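Mucus binding protein (Lactobacillus reuteri, PDB 3I57) is a cell-wall-anchored surface protein that probably binds mucus, and its type 2 repeat also binds immunoglobulin. Local coordinates at residues A[94-99]-A[169-174]. Residues are numbered along the deposited sequence; the frame is centred on the assembly and turned at random.
Sequences KTLTET and SDAEQG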
# COMPACT_ATOMS: atom_id res chain seq x y z
N LYS A 94 3.34 2.74 12.14
CA LYS A 94 3.27 4.12 12.62
C LYS A 94 3.63 4.13 14.10
O LYS A 94 3.34 3.18 14.81
CB LYS A 94 1.92 4.78 12.30
CG LYS A 94 0.95 4.97 13.45
CD LYS A 94 -0.30 5.69 12.98
CE LYS A 94 -1.53 4.91 13.42
NZ LYS A 94 -2.76 5.70 13.24
N THR A 95 4.27 5.21 14.54
CA THR A 95 4.67 5.32 15.93
C THR A 95 4.03 6.59 16.52
O THR A 95 4.13 7.68 15.94
CB THR A 95 6.21 5.34 16.05
OG1 THR A 95 6.73 4.09 15.56
CG2 THR A 95 6.67 5.55 17.51
N LEU A 96 3.32 6.43 17.63
CA LEU A 96 2.70 7.56 18.31
C LEU A 96 3.44 7.84 19.63
O LEU A 96 4.01 6.93 20.23
CB LEU A 96 1.24 7.27 18.64
CG LEU A 96 0.31 6.87 17.50
CD1 LEU A 96 -1.13 6.81 18.04
CD2 LEU A 96 0.39 7.90 16.39
N THR A 97 3.37 9.09 20.07
CA THR A 97 4.10 9.50 21.26
C THR A 97 3.15 10.07 22.32
O THR A 97 2.30 10.92 22.02
CB THR A 97 5.16 10.58 20.92
OG1 THR A 97 6.11 10.04 20.01
CG2 THR A 97 5.89 11.08 22.17
N GLU A 98 3.29 9.58 23.55
CA GLU A 98 2.53 10.13 24.65
C GLU A 98 3.44 11.16 25.33
O GLU A 98 4.62 10.89 25.54
CB GLU A 98 2.15 9.02 25.64
CG GLU A 98 1.84 9.59 27.03
CD GLU A 98 1.54 8.49 28.04
OE1 GLU A 98 2.39 7.58 28.15
OE2 GLU A 98 0.48 8.59 28.72
N THR A 99 2.91 12.35 25.66
CA THR A 99 3.69 13.40 26.32
C THR A 99 3.00 13.78 27.61
O THR A 99 1.80 14.11 27.60
CB THR A 99 3.78 14.67 25.45
OG1 THR A 99 4.40 14.33 24.22
CG2 THR A 99 4.63 15.74 26.13
N SER A 169 -5.70 2.48 17.29
CA SER A 169 -4.95 2.46 16.03
C SER A 169 -5.40 3.54 15.03
O SER A 169 -4.65 3.84 14.10
CB SER A 169 -5.03 1.08 15.38
OG SER A 169 -6.37 0.81 14.97
N ASP A 170 -6.59 4.13 15.27
CA ASP A 170 -7.07 5.25 14.44
C ASP A 170 -6.48 6.60 14.83
O ASP A 170 -6.67 7.59 14.12
CB ASP A 170 -8.60 5.31 14.36
CG ASP A 170 -9.29 5.47 15.72
OD1 ASP A 170 -8.64 5.39 16.78
OD2 ASP A 170 -10.49 5.70 15.72
N ALA A 171 -5.74 6.66 15.94
CA ALA A 171 -5.20 7.95 16.38
C ALA A 171 -4.04 8.39 15.51
O ALA A 171 -3.21 7.57 15.10
CB ALA A 171 -4.74 7.91 17.86
N GLU A 172 -4.01 9.68 15.21
CA GLU A 172 -2.92 10.25 14.43
C GLU A 172 -1.82 10.78 15.35
O GLU A 172 -0.68 10.94 14.93
CB GLU A 172 -3.42 11.32 13.49
CG GLU A 172 -2.37 11.79 12.46
CD GLU A 172 -1.93 10.68 11.50
OE1 GLU A 172 -2.59 9.61 11.44
OE2 GLU A 172 -0.92 10.89 10.77
N GLN A 173 -2.15 11.08 16.60
CA GLN A 173 -1.09 11.42 17.56
C GLN A 173 -1.43 10.80 18.89
O GLN A 173 -2.61 10.52 19.15
CB GLN A 173 -0.98 12.94 17.73
CG GLN A 173 -2.26 13.57 18.29
CD GLN A 173 -2.33 15.06 17.99
OE1 GLN A 173 -2.40 15.46 16.82
NE2 GLN A 173 -2.29 15.89 19.04
N GLY A 174 -0.41 10.56 19.70
CA GLY A 174 -0.61 10.03 21.05
C GLY A 174 -1.12 11.13 21.97
O GLY A 174 -1.28 12.27 21.55
O HOH W 1 -2.47 6.68 10.54
O HOH W 2 2.13 11.31 18.66
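Three acceptors grip the ammonium group of Lys94: the backbone oxygen of Ala171, 2.7 Å from NZ, that of Ser169, 2.8 Å from NZ, and a water. Both carbonyls are met from above their planes, at C=O...N angles of 144°, so neither bond follows a carbonyl lone pair, a departure that carbonyl oxygens readily accept. The same water donates to Glu172 OE1, linking two opposite charges whose nearest atoms, Lys94 NZ and Glu172 OE1, stay 4.3 Å apart. A long, flexible side chain suits this place: bent at chi3 (129°), it stretches from strand 93-104 into the loop that follows strand 162-168. Cut back to an alanine, this position would probably leave the carbonyls of Ser169 and Ala171 without the donor they share, and the loop less firmly held to the strand. Leu96, next on this side of the strand, spreads its two branches against the loop, CD1 lying 3.8 Å from Ala171 CB and CD2 reaching the Glu172 carbonyl oxygen. Gly174 then passes so close, its CA 3.2 Å from Thr97 O, that a CB would strike this oxygen. A second water accepts from both Thr97 N and Gly174 N, bridging strand and loop just before strand 176-183 pairs in parallel with 93-104. Within this Muc B2-like, beta-grasp part of the repeat, the contacts are consistent with a hold that depends mainly on the loop's backbone, with Glu172 adding a water-mediated link.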